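Local coordinates for metallo-beta-lactamase (Chryseobacterium indologenes, PDB 3L6N), which hydrolyses the beta-lactam ring of penicillins, cephalosporins and carbapenems as a zinc-dependent class B beta-lactamase, conferring resistance to these antibiotics, at residues V160-A165 against G206-H211; S30-Y35 against I196-D201; D133-G138 against A188-A193. All coordinates share one frame; numbering follows the deposited sequence. Where two conformers were deposited one is given.

Interaction 1 (V160-A165 against G206-H211); sequences VKSNSA and GGHVEH. With SO4 (sulfate ion), chain E.
The loop that carries Lys161, which probably binds the beta-lactam, meets the start of the C-terminal helix 208-217 through Asn163 and two histidines. Asn163 grips from both its backbone and its side chain. Its N donates to His208 ND1 at 3.0 Å, practically in the plane of the imidazole, so ND1 acts as the acceptor, consistent with the proton being on NE2, which donates to the Trp203 carbonyl. The side chain then reaches past the ring, amide and imidazole planes 24° apart, and its ND2 meets Gly206 O at 2.8 Å, in the carbonyl plane. With CG tucked between the backbone N and the carbonyl carbon (chi1 64°), the amide lies beside the ring and also reaches Lys204 O.

Helix 208-217 has Gly207 at its N-cap, and a sulfate ion, probably from the crystallisation liquor, sits at this end. His208 N binds its O3 at 2.9 Å and Val209 N its O4 at 3.0 Å, as helix N-termini often hold anions. One helical turn further on, His211 ND1 donates to Ser162 O at 3.2 Å, tilted 22° out of the ring plane. Ala165 N, closing the type I turn 162-165, reaches the same oxygen from the opposite face of the carbonyl plane. Val160 CG1 packs on His208 CB at 3.6 Å, the two side chains crossing at about a right angle.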
ATOM      1  N   VAL A 160       4.230   0.793  -8.839  1.00  7.26           N
ATOM      2  CA  VAL A 160       5.641   1.136  -8.937  1.00  7.96           C
ATOM      3  C   VAL A 160       6.513  -0.063  -8.594  1.00  8.40           C
ATOM      4  O   VAL A 160       6.452  -0.613  -7.488  1.00  8.09           O
ATOM      5  CB  VAL A 160       6.002   2.322  -8.017  1.00  7.39           C
ATOM      6  CG1 VAL A 160       7.498   2.682  -8.151  1.00  7.99           C
ATOM      7  CG2 VAL A 160       5.130   3.530  -8.337  1.00  7.72           C
ATOM      8  N   LYS A 161       7.322  -0.473  -9.562  1.00  9.51           N
ATOM      9  CA  LYS A 161       8.320  -1.518  -9.358  1.00 10.16           C
ATOM     10  C   LYS A 161       9.570  -0.967  -8.679  1.00 10.28           C
ATOM     11  O   LYS A 161       9.936   0.186  -8.901  1.00 10.47           O
ATOM     12  CB  LYS A 161       8.725  -2.138 -10.704  1.00 10.64           C
ATOM     13  CG  LYS A 161       7.559  -2.709 -11.516  1.00 12.45           C
ATOM     14  CD  LYS A 161       6.827  -3.819 -10.771  1.00 15.12           C
ATOM     15  CE  LYS A 161       7.730  -5.000 -10.471  1.00 16.29           C
ATOM     16  NZ  LYS A 161       7.089  -5.995  -9.561  1.00 19.69           N
ATOM     17  N   SER A 162      10.226  -1.812  -7.886  1.00 11.12           N
ATOM     18  CA  SER A 162      11.480  -1.471  -7.214  1.00 11.56           C
ATOM     19  C   SER A 162      12.624  -1.420  -8.213  1.00 12.50           C
ATOM     20  O   SER A 162      12.666  -2.220  -9.152  1.00 12.04           O
ATOM     21  CB  SER A 162      11.811  -2.534  -6.164  1.00 11.96           C
ATOM     22  OG  SER A 162      13.098  -2.350  -5.593  1.00 11.55           O
ATOM     23  N   ASN A 163      13.560  -0.507  -7.967  1.00 12.80           N
ATOM     24  CA  ASN A 163      14.843  -0.477  -8.681  1.00 14.35           C
ATOM     25  C   ASN A 163      15.565  -1.836  -8.702  1.00 14.82           C
ATOM     26  O   ASN A 163      16.416  -2.078  -9.571  1.00 14.79           O
ATOM     27  CB  ASN A 163      15.754   0.633  -8.114  1.00 14.04           C
ATOM     28  CG  ASN A 163      16.156   0.405  -6.649  1.00 15.96           C
ATOM     29  OD1 ASN A 163      16.507  -0.709  -6.241  1.00 19.13           O
ATOM     30  ND2 ASN A 163      16.133   1.477  -5.864  1.00 15.16           N
ATOM     31  N   SER A 164      15.210  -2.706  -7.754  0.70 15.21           N
ATOM     32  CA  SER A 164      15.826  -4.027  -7.596  0.70 15.73           C
ATOM     33  C   SER A 164      15.056  -5.169  -8.278  0.70 16.19           C
ATOM     34  O   SER A 164      15.523  -6.311  -8.293  0.70 16.45           O
ATOM     35  CB  SER A 164      16.022  -4.345  -6.107  0.70 15.67           C
ATOM     36  OG  SER A 164      14.788  -4.666  -5.481  0.70 16.09           O
ATOM     37  N   ALA A 165      13.876  -4.869  -8.819  1.00 16.43           N
ATOM     38  CA  ALA A 165      13.075  -5.877  -9.530  1.00 17.33           C
ATOM     39  C   ALA A 165      13.702  -6.214 -10.886  1.00 17.88           C
ATOM     40  O   ALA A 165      14.250  -5.333 -11.544  1.00 18.34           O
ATOM     41  CB  ALA A 165      11.633  -5.402  -9.708  1.00 16.78           C
ATOM     42  N   GLY A 206      15.942   4.943  -4.529  1.00 15.09           N
ATOM     43  CA  GLY A 206      15.339   5.766  -5.574  1.00 14.80           C
ATOM     44  C   GLY A 206      15.358   5.103  -6.945  1.00 14.41           C
ATOM     45  O   GLY A 206      15.666   3.916  -7.074  1.00 14.79           O
ATOM     46  N   GLY A 207      15.035   5.887  -7.968  1.00 14.62           N
ATOM     47  CA  GLY A 207      15.013   5.402  -9.347  1.00 14.11           C
ATOM     48  C   GLY A 207      13.965   4.338  -9.640  1.00 13.59           C
ATOM     49  O   GLY A 207      14.063   3.632 -10.642  1.00 14.06           O
ATOM     50  N   HIS A 208      12.971   4.210  -8.764  1.00 13.07           N
ATOM     51  CA  HIS A 208      11.922   3.195  -8.941  1.00 12.34           C
ATOM     52  C   HIS A 208      11.040   3.457 -10.159  1.00 12.50           C
ATOM     53  O   HIS A 208      10.747   2.539 -10.922  1.00 12.18           O
ATOM     54  CB  HIS A 208      11.024   3.107  -7.705  1.00 11.84           C
ATOM     55  CG  HIS A 208      11.756   2.813  -6.436  1.00 11.24           C
ATOM     56  ND1 HIS A 208      12.610   1.741  -6.295  1.00 11.47           N
ATOM     57  CD2 HIS A 208      11.733   3.439  -5.237  1.00 10.02           C
ATOM     58  CE1 HIS A 208      13.090   1.724  -5.062  1.00 11.19           C
ATOM     59  NE2 HIS A 208      12.575   2.745  -4.401  1.00 11.34           N
ATOM     60  N   VAL A 209      10.606   4.703 -10.313  1.00 13.09           N
ATOM     61  CA  VAL A 209       9.768   5.110 -11.444  1.00 13.92           C
ATOM     62  C   VAL A 209      10.469   4.830 -12.788  1.00 14.34           C
ATOM     63  O   VAL A 209       9.883   4.224 -13.690  1.00 14.26           O
ATOM     64  CB  VAL A 209       9.361   6.598 -11.325  1.00 14.01           C
ATOM     65  CG1 VAL A 209       8.711   7.111 -12.608  1.00 13.93           C
ATOM     66  CG2 VAL A 209       8.442   6.804 -10.138  1.00 14.77           C
ATOM     67  N   GLU A 210      11.728   5.250 -12.907  1.00 15.05           N
ATOM     68  CA  GLU A 210      12.469   5.053 -14.151  1.00 15.61           C
ATOM     69  C   GLU A 210      12.698   3.580 -14.431  1.00 15.13           C
ATOM     70  O   GLU A 210      12.641   3.142 -15.589  1.00 15.94           O
ATOM     71  CB  GLU A 210      13.804   5.810 -14.129  1.00 15.64           C
ATOM     72  CG  GLU A 210      13.671   7.308 -14.368  1.00 18.94           C
ATOM     73  CD  GLU A 210      12.912   7.646 -15.648  1.00 21.64           C
ATOM     74  OE1 GLU A 210      13.228   7.078 -16.727  1.00 25.00           O
ATOM     75  OE2 GLU A 210      11.992   8.484 -15.573  1.00 23.55           O
ATOM     76  N   HIS A 211      12.937   2.801 -13.379  1.00 14.78           N
ATOM     77  CA  HIS A 211      13.135   1.381 -13.557  1.00 14.46           C
ATOM     78  C   HIS A 211      11.847   0.652 -13.946  1.00 14.39           C
ATOM     79  O   HIS A 211      11.893  -0.353 -14.658  1.00 14.10           O
ATOM     80  CB  HIS A 211      13.774   0.726 -12.338  1.00 14.50           C
ATOM     81  CG  HIS A 211      14.343  -0.620 -12.639  1.00 15.36           C
ATOM     82  ND1 HIS A 211      13.891  -1.778 -12.049  1.00 17.39           N
ATOM     83  CD2 HIS A 211      15.302  -0.995 -13.520  1.00 15.91           C
ATOM     84  CE1 HIS A 211      14.563  -2.807 -12.532  1.00 17.47           C
ATOM     85  NE2 HIS A 211      15.427  -2.358 -13.424  1.00 18.07           N
TER
HETATM   86  S   SO4 E 402      11.563   6.919  -7.542  1.00 53.36           S
HETATM   87  O1  SO4 E 402      10.228   6.332  -7.529  1.00 54.45           O
HETATM   88  O2  SO4 E 402      11.505   8.313  -7.103  1.00 53.62           O
HETATM   89  O3  SO4 E 402      12.410   6.167  -6.630  1.00 52.94           O
HETATM   90  O4  SO4 E 402      12.073   6.854  -8.905  1.00 53.55           O

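Interaction 2 (S30-Y35 against I196-D201). With ZN (zinc ion), chain C.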
ATOM      1  N   SER A  30       8.973 -10.091  -0.378  0.60  9.72           N
ATOM      2  CA  SER A  30       8.706  -8.985   0.522  0.60  9.51           C
ATOM      3  C   SER A  30       7.633  -8.100  -0.094  0.60  8.56           C
ATOM      4  O   SER A  30       7.514  -7.996  -1.323  0.60  8.56           O
ATOM      5  CB  SER A  30       9.991  -8.183   0.739  0.60  9.88           C
ATOM      6  OG  SER A  30       9.913  -7.383   1.895  0.60 12.42           O
ATOM      7  N   ALA A  31       6.835  -7.481   0.767  1.00  7.48           N
ATOM      8  CA  ALA A  31       5.897  -6.448   0.339  1.00  7.15           C
ATOM      9  C   ALA A  31       6.077  -5.268   1.266  1.00  6.51           C
ATOM     10  O   ALA A  31       6.185  -5.443   2.478  1.00  6.23           O
ATOM     11  CB  ALA A  31       4.453  -6.952   0.417  1.00  7.77           C
ATOM     12  N   ASN A  32       6.100  -4.070   0.690  1.00  6.05           N
ATOM     13  CA  ASN A  32       6.195  -2.841   1.475  1.00  5.18           C
ATOM     14  C   ASN A  32       4.832  -2.211   1.652  1.00  4.81           C
ATOM     15  O   ASN A  32       4.115  -1.980   0.683  1.00  5.12           O
ATOM     16  CB  ASN A  32       7.122  -1.854   0.773  1.00  4.93           C
ATOM     17  CG  ASN A  32       8.460  -2.450   0.469  1.00  6.42           C
ATOM     18  OD1 ASN A  32       9.123  -2.997   1.353  1.00  6.65           O
ATOM     19  ND2 ASN A  32       8.863  -2.385  -0.797  1.00  5.25           N
ATOM     20  N   SER A  33       4.470  -1.985   2.908  1.00  4.15           N
ATOM     21  CA  SER A  33       3.223  -1.308   3.256  1.00  4.38           C
ATOM     22  C   SER A  33       3.591  -0.103   4.107  1.00  4.22           C
ATOM     23  O   SER A  33       4.775   0.162   4.345  1.00  3.58           O
ATOM     24  CB  SER A  33       2.288  -2.274   3.996  1.00  4.86           C
ATOM     25  OG  SER A  33       1.846  -3.300   3.103  1.00  6.78           O
ATOM     26  N   MET A  34       2.589   0.659   4.539  1.00  3.74           N
ATOM     27  CA  MET A  34       2.871   1.825   5.376  1.00  3.45           C
ATOM     28  C   MET A  34       1.881   1.904   6.517  1.00  3.09           C
ATOM     29  O   MET A  34       0.789   1.343   6.447  1.00  2.64           O
ATOM     30  CB  MET A  34       2.809   3.117   4.544  1.00  3.92           C
ATOM     31  CG  MET A  34       3.774   3.107   3.387  1.00  4.79           C
ATOM     32  SD  MET A  34       4.015   4.722   2.630  1.00  7.09           S
ATOM     33  CE  MET A  34       5.171   5.491   3.777  1.00  5.68           C
ATOM     34  N   TYR A  35       2.270   2.606   7.571  1.00  3.33           N
ATOM     35  CA  TYR A  35       1.278   3.060   8.534  1.00  3.74           C
ATOM     36  C   TYR A  35       1.547   4.469   9.018  1.00  3.97           C
ATOM     37  O   TYR A  35       2.674   4.935   8.998  1.00  4.33           O
ATOM     38  CB  TYR A  35       1.093   2.066   9.693  1.00  4.08           C
ATOM     39  CG  TYR A  35       2.182   1.952  10.748  1.00  3.95           C
ATOM     40  CD1 TYR A  35       2.354   2.937  11.730  1.00  2.00           C
ATOM     41  CD2 TYR A  35       2.990   0.805  10.817  1.00  3.85           C
ATOM     42  CE1 TYR A  35       3.332   2.798  12.753  1.00  2.00           C
ATOM     43  CE2 TYR A  35       3.959   0.669  11.802  1.00  4.48           C
ATOM     44  CZ  TYR A  35       4.126   1.648  12.766  1.00  3.00           C
ATOM     45  OH  TYR A  35       5.074   1.481  13.744  1.00  4.40           O
ATOM     46  N   ILE A 196       9.475   7.651  -2.979  1.00  9.61           N
ATOM     47  CA  ILE A 196       8.369   6.891  -3.571  1.00  9.62           C
ATOM     48  C   ILE A 196       8.538   5.436  -3.158  1.00  9.06           C
ATOM     49  O   ILE A 196       9.598   4.842  -3.381  1.00  9.31           O
ATOM     50  CB  ILE A 196       8.300   7.053  -5.104  1.00  9.70           C
ATOM     51  CG1 ILE A 196       8.125   8.540  -5.460  1.00 10.97           C
ATOM     52  CG2 ILE A 196       7.148   6.216  -5.671  1.00 10.48           C
ATOM     53  CD1 ILE A 196       8.116   8.843  -6.935  1.00 13.14           C
ATOM     54  N   ILE A 197       7.512   4.878  -2.509  1.00  7.83           N
ATOM     55  CA  ILE A 197       7.601   3.509  -2.006  1.00  7.09           C
ATOM     56  C   ILE A 197       7.026   2.553  -3.040  1.00  6.99           C
ATOM     57  O   ILE A 197       5.840   2.657  -3.376  1.00  7.27           O
ATOM     58  CB  ILE A 197       6.821   3.341  -0.670  1.00  6.64           C
ATOM     59  CG1 ILE A 197       7.284   4.354   0.391  1.00  7.04           C
ATOM     60  CG2 ILE A 197       6.903   1.885  -0.143  1.00  6.76           C
ATOM     61  CD1 ILE A 197       8.768   4.284   0.747  1.00  9.46           C
ATOM     62  N   PRO A 198       7.853   1.613  -3.532  1.00  7.28           N
ATOM     63  CA  PRO A 198       7.352   0.542  -4.397  1.00  7.38           C
ATOM     64  C   PRO A 198       6.679  -0.564  -3.583  1.00  7.47           C
ATOM     65  O   PRO A 198       7.027  -0.783  -2.417  1.00  6.88           O
ATOM     66  CB  PRO A 198       8.622   0.012  -5.067  1.00  7.90           C
ATOM     67  CG  PRO A 198       9.701   0.205  -4.029  1.00  7.56           C
ATOM     68  CD  PRO A 198       9.290   1.450  -3.235  1.00  7.24           C
ATOM     69  N   GLY A 199       5.724  -1.255  -4.200  1.00  7.59           N
ATOM     70  CA  GLY A 199       4.951  -2.278  -3.491  1.00  8.17           C
ATOM     71  C   GLY A 199       5.745  -3.470  -2.988  1.00  8.57           C
ATOM     72  O   GLY A 199       5.435  -4.020  -1.932  1.00  8.41           O
ATOM     73  N   HIS A 200       6.769  -3.864  -3.746  0.70  8.90           N
ATOM     74  CA  HIS A 200       7.558  -5.051  -3.433  0.70  9.44           C
ATOM     75  C   HIS A 200       9.050  -4.769  -3.520  0.70  9.75           C
ATOM     76  O   HIS A 200       9.468  -3.829  -4.192  0.70  9.41           O
ATOM     77  CB  HIS A 200       7.213  -6.177  -4.409  0.70  9.47           C
ATOM     78  CG  HIS A 200       5.787  -6.627  -4.342  0.70  9.62           C
ATOM     79  ND1 HIS A 200       5.354  -7.577  -3.442  0.70 10.09           N
ATOM     80  CD2 HIS A 200       4.700  -6.263  -5.062  0.70  9.14           C
ATOM     81  CE1 HIS A 200       4.060  -7.780  -3.613  0.70  9.46           C
ATOM     82  NE2 HIS A 200       3.638  -6.992  -4.585  0.70  9.02           N
ATOM     83  N   ASP A 201       9.839  -5.598  -2.834  1.00 10.36           N
ATOM     84  CA  ASP A 201      11.308  -5.578  -2.928  1.00 11.78           C
ATOM     85  C   ASP A 201      11.912  -4.338  -2.264  1.00 12.29           C
ATOM     86  O   ASP A 201      11.314  -3.780  -1.334  1.00 11.96           O
ATOM     87  CB  ASP A 201      11.760  -5.778  -4.395  1.00 12.62           C
ATOM     88  CG  ASP A 201      10.946  -6.866  -5.122  1.00 14.93           C
ATOM     89  OD1 ASP A 201      10.938  -8.031  -4.657  1.00 19.48           O
ATOM     90  OD2 ASP A 201      10.303  -6.563  -6.159  1.00 17.28           O
TER
HETATM   91 ZN    ZN C 302       1.655  -6.233  -4.648  0.70 12.23          ZN
HETATM   92  O   HOH W   1      11.085  -9.614  -2.310  1.00 24.89           O
HETATM   93  O   HOH W   2       0.027  -7.245  -5.462  1.00 10.54           O
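Ser30, on strand 27-38, offers its carbonyl O to the zinc ligand His200: ND1 donates to it at 3.1 Å, with the oxygen near the ring plane and at its edge. The backbone N of Ser30 gives its proton to a water, which passes one on to Asp201 OD1. At Ala31 the chain runs close to Gly199, its CA 3.4 Å from Gly199 O in a CA-H...O contact. Asn32 N then donates to that same carbonyl oxygen at 2.7 Å, coming from above the carbonyl plane.

The side chain of Asn32 does the bridging. CG lies anti to the carbonyl carbon (chi1 -54°), and from there ND2 spends its protons on two backbone oxygens, Pro198 O and Asp201 O, each at 2.9 Å and close to the amide plane. OD1 turns to Lys19, so both ends of the amide are held and its rotation is fixed. Asn32 CB also rests on Ile197 CG2, and further along Met34 SD touches Ile197 CG1 at 4.0 Å, an apolar patch between the two sheets of the metallo-beta-lactamase fold.

On its other nitrogen, NE2, His200 binds zinc at 2.1 Å alongside Asp80, Cys158 and a water. The bond from ND1 makes the Ser30 carbonyl a second-shell group that helps to hold the imidazole's orientation and probably makes the ring a somewhat stronger donor to the metal.

Interaction 3 (D133-G138 against A188-A193)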
ATOM      1  N   ASP A 133      -5.057   8.608  -4.613  1.00  9.78           N
ATOM      2  CA  ASP A 133      -5.213   9.027  -6.013  1.00 11.15           C
ATOM      3  C   ASP A 133      -5.309   7.837  -6.961  1.00 10.94           C
ATOM      4  O   ASP A 133      -4.550   6.870  -6.840  1.00 10.24           O
ATOM      5  CB  ASP A 133      -4.023   9.883  -6.445  1.00 11.63           C
ATOM      6  CG  ASP A 133      -4.233  11.371  -6.199  1.00 15.81           C
ATOM      7  OD1 ASP A 133      -3.267  12.030  -5.739  1.00 20.24           O
ATOM      8  OD2 ASP A 133      -5.335  11.889  -6.487  1.00 18.45           O
ATOM      9  N   PHE A 134      -6.237   7.915  -7.911  1.00 10.86           N
ATOM     10  CA  PHE A 134      -6.261   6.973  -9.015  1.00 11.26           C
ATOM     11  C   PHE A 134      -5.690   7.664 -10.252  1.00 11.56           C
ATOM     12  O   PHE A 134      -6.275   8.630 -10.761  1.00 12.17           O
ATOM     13  CB  PHE A 134      -7.677   6.463  -9.287  1.00 11.15           C
ATOM     14  CG  PHE A 134      -7.742   5.494 -10.421  1.00 11.01           C
ATOM     15  CD1 PHE A 134      -7.272   4.200 -10.256  1.00 11.28           C
ATOM     16  CD2 PHE A 134      -8.235   5.882 -11.664  1.00 12.28           C
ATOM     17  CE1 PHE A 134      -7.304   3.293 -11.308  1.00 11.21           C
ATOM     18  CE2 PHE A 134      -8.273   4.988 -12.720  1.00 12.04           C
ATOM     19  CZ  PHE A 134      -7.809   3.689 -12.540  1.00 11.71           C
ATOM     20  N   LEU A 135      -4.549   7.177 -10.722  1.00 12.29           N
ATOM     21  CA  LEU A 135      -3.837   7.821 -11.838  1.00 12.78           C
ATOM     22  C   LEU A 135      -4.059   7.080 -13.151  1.00 12.50           C
ATOM     23  O   LEU A 135      -3.600   7.521 -14.217  1.00 12.75           O
ATOM     24  CB  LEU A 135      -2.338   7.920 -11.542  1.00 13.64           C
ATOM     25  CG  LEU A 135      -1.923   8.706 -10.291  1.00 15.40           C
ATOM     26  CD1 LEU A 135      -0.470   8.400  -9.934  1.00 16.94           C
ATOM     27  CD2 LEU A 135      -2.148  10.208 -10.478  1.00 18.56           C
ATOM     28  N   GLY A 136      -4.761   5.951 -13.080  1.00 11.26           N
ATOM     29  CA  GLY A 136      -4.896   5.082 -14.238  1.00 10.53           C
ATOM     30  C   GLY A 136      -4.539   3.642 -13.927  1.00 10.12           C
ATOM     31  O   GLY A 136      -4.013   3.339 -12.854  1.00  9.73           O
ATOM     32  N   GLU A 137      -4.835   2.761 -14.874  1.00  9.79           N
ATOM     33  CA  GLU A 137      -4.572   1.337 -14.734  1.00  9.56           C
ATOM     34  C   GLU A 137      -3.105   1.006 -14.922  1.00  9.41           C
ATOM     35  O   GLU A 137      -2.377   1.717 -15.620  1.00  9.88           O
ATOM     36  CB  GLU A 137      -5.427   0.551 -15.733  1.00  8.96           C
ATOM     37  CG  GLU A 137      -6.909   0.899 -15.627  1.00  9.53           C
ATOM     38  CD  GLU A 137      -7.822  -0.043 -16.388  1.00 10.65           C
ATOM     39  OE1 GLU A 137      -7.350  -1.085 -16.877  1.00 12.24           O
ATOM     40  OE2 GLU A 137      -9.026   0.272 -16.487  1.00 12.82           O
ATOM     41  N   GLY A 138      -2.667  -0.086 -14.309  1.00  9.29           N
ATOM     42  CA  GLY A 138      -1.282  -0.507 -14.438  1.00  8.65           C
ATOM     43  C   GLY A 138      -1.063  -1.930 -14.002  1.00  8.18           C
ATOM     44  O   GLY A 138      -1.396  -2.873 -14.722  1.00  8.21           O
ATOM     45  N   ALA A 188       4.931  12.993 -13.549  1.00 23.57           N
ATOM     46  CA  ALA A 188       4.636  14.401 -13.796  1.00 23.97           C
ATOM     47  C   ALA A 188       3.927  15.070 -12.615  1.00 24.17           C
ATOM     48  O   ALA A 188       4.138  16.257 -12.346  1.00 24.53           O
ATOM     49  CB  ALA A 188       3.814  14.545 -15.068  1.00 23.93           C
ATOM     50  N   LYS A 189       3.100  14.306 -11.906  1.00 24.00           N
ATOM     51  CA  LYS A 189       2.271  14.844 -10.831  1.00 23.69           C
ATOM     52  C   LYS A 189       3.001  14.989  -9.487  1.00 23.81           C
ATOM     53  O   LYS A 189       2.747  15.937  -8.743  1.00 23.85           O
ATOM     54  CB  LYS A 189       1.010  13.987 -10.656  1.00 23.51           C
ATOM     55  CG  LYS A 189       0.036  14.522  -9.622  1.00 23.71           C
ATOM     56  CD  LYS A 189      -1.303  13.827  -9.678  1.00 24.92           C
ATOM     57  CE  LYS A 189      -2.234  14.384  -8.615  1.00 26.11           C
ATOM     58  NZ  LYS A 189      -3.659  14.166  -8.946  1.00 27.12           N
ATOM     59  N   TYR A 190       3.888  14.048  -9.173  1.00 23.98           N
ATOM     60  CA  TYR A 190       4.536  14.030  -7.852  1.00 24.35           C
ATOM     61  C   TYR A 190       6.017  14.381  -7.909  1.00 25.04           C
ATOM     62  O   TYR A 190       6.873  13.639  -7.416  1.00 25.02           O
ATOM     63  CB  TYR A 190       4.309  12.692  -7.144  1.00 23.95           C
ATOM     64  CG  TYR A 190       2.851  12.367  -6.986  1.00 22.44           C
ATOM     65  CD1 TYR A 190       2.258  11.398  -7.784  1.00 21.29           C
ATOM     66  CD2 TYR A 190       2.055  13.049  -6.059  1.00 19.86           C
ATOM     67  CE1 TYR A 190       0.928  11.096  -7.663  1.00 21.09           C
ATOM     68  CE2 TYR A 190       0.701  12.754  -5.928  1.00 20.93           C
ATOM     69  CZ  TYR A 190       0.154  11.774  -6.741  1.00 20.78           C
ATOM     70  OH  TYR A 190      -1.164  11.436  -6.653  1.00 23.02           O
ATOM     71  N   SER A 191       6.301  15.528  -8.523  1.00 25.67           N
ATOM     72  CA  SER A 191       7.649  16.084  -8.549  1.00 26.17           C
ATOM     73  C   SER A 191       8.122  16.458  -7.137  1.00 25.85           C
ATOM     74  O   SER A 191       9.317  16.385  -6.846  1.00 26.70           O
ATOM     75  CB  SER A 191       7.717  17.291  -9.495  1.00 26.30           C
ATOM     76  OG  SER A 191       6.697  18.234  -9.201  1.00 27.87           O
ATOM     77  N   LYS A 192       7.184  16.829  -6.263  1.00 25.40           N
ATOM     78  CA  LYS A 192       7.503  17.181  -4.870  1.00 24.57           C
ATOM     79  C   LYS A 192       7.900  15.974  -4.006  1.00 23.59           C
ATOM     80  O   LYS A 192       8.468  16.145  -2.924  1.00 23.57           O
ATOM     81  CB  LYS A 192       6.343  17.924  -4.200  1.00 25.00           C
ATOM     82  CG  LYS A 192       6.155  19.368  -4.654  1.00 26.35           C
ATOM     83  CD  LYS A 192       5.161  20.079  -3.745  1.00 28.77           C
ATOM     84  CE  LYS A 192       4.662  21.379  -4.362  1.00 30.47           C
ATOM     85  NZ  LYS A 192       3.784  22.123  -3.414  1.00 32.43           N
ATOM     86  N   ALA A 193       7.605  14.765  -4.484  1.00 22.11           N
ATOM     87  CA  ALA A 193       7.930  13.545  -3.741  1.00 20.45           C
ATOM     88  C   ALA A 193       9.433  13.329  -3.650  1.00 19.39           C
ATOM     89  O   ALA A 193      10.129  13.275  -4.668  1.00 19.63           O
ATOM     90  CB  ALA A 193       7.260  12.329  -4.371  1.00 20.44           C
TER
HETATM   91  O   HOH W   3      -5.646  14.266  -7.464  1.00 26.71           O
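The backbones of 133-138 and 188-193 stay well apart, the nearest CA atoms being those of Leu135 and Lys189 at 9.4 Å, so side chains, with one water, span the gap. Asp133 stands at the end of strand 128-133, and the residues after it run on as loop. On the other side helix 179-189 finishes, Tyr190 is the first residue to leave helical angles, and a type I turn from Tyr190 to Ala193 leads toward strand 195-198.

Asp133 and Tyr190 meet through their polar ends. Tyr190 OH donates to Asp133 OD1, with the oxygen at the edge of the phenol ring and in its plane; the modelled 2.4 Å is shorter than a hydrogen bond normally comes, so the exact length is doubtful. The carboxylate is turned 45° against that ring. Its other oxygen, OD2, faces Lys189: the salt bridge to NZ is long, 3.7 Å, and a water fills in, donating to OD2 and accepting from NZ. One carboxylate thus divides its two oxygens between a phenol and an ammonium group, and the nearby positive charge probably helps to keep it ionised.

In this alpha-beta/beta-alpha sandwich the contact ties the C-terminal end of strand 128-133, in the five-stranded sheet, to the C-terminal end of helix 179-189, which lies against it. Next to the polar group Leu135 splits its branches. CD1 approaches the edge of the tyrosine ring in its plane, 3.8 Å from CE1, while CD2 touches Lys189 CD at the same distance. The lysine chain leaves with CG anti to the backbone N (chi1 -176°) and stays extended to its end, which carries NZ out to the aspartate; at its root, CG lies 3.9 Å above the centre of the Tyr190 ring. Trp147 and Val145 of strand 145-148 also meet this tyrosine.

Overall arrangement
Interaction 2 is the buried one, near the middle of the chain, where strand 27-38 of the larger sheet meets strand 195-198 of the smaller one and the residues after it, beside zinc. Interactions 1 and 3 lie farther out and are only partly buried. Interactions 1 and 2 touch, through His208 against Ile196 and Ser162 against His200, and helix 208-217 follows strand 195-198 in the chain; interaction 3 adjoins interaction 2 in sequence but makes no other touch. Their chemistry differs: interactions 1 and 2 rely on backbone carbonyls, histidines and an asparagine amide, with the zinc site directly involved in interaction 2, whereas interaction 3 joins charged and phenolic side chains with a bridging water.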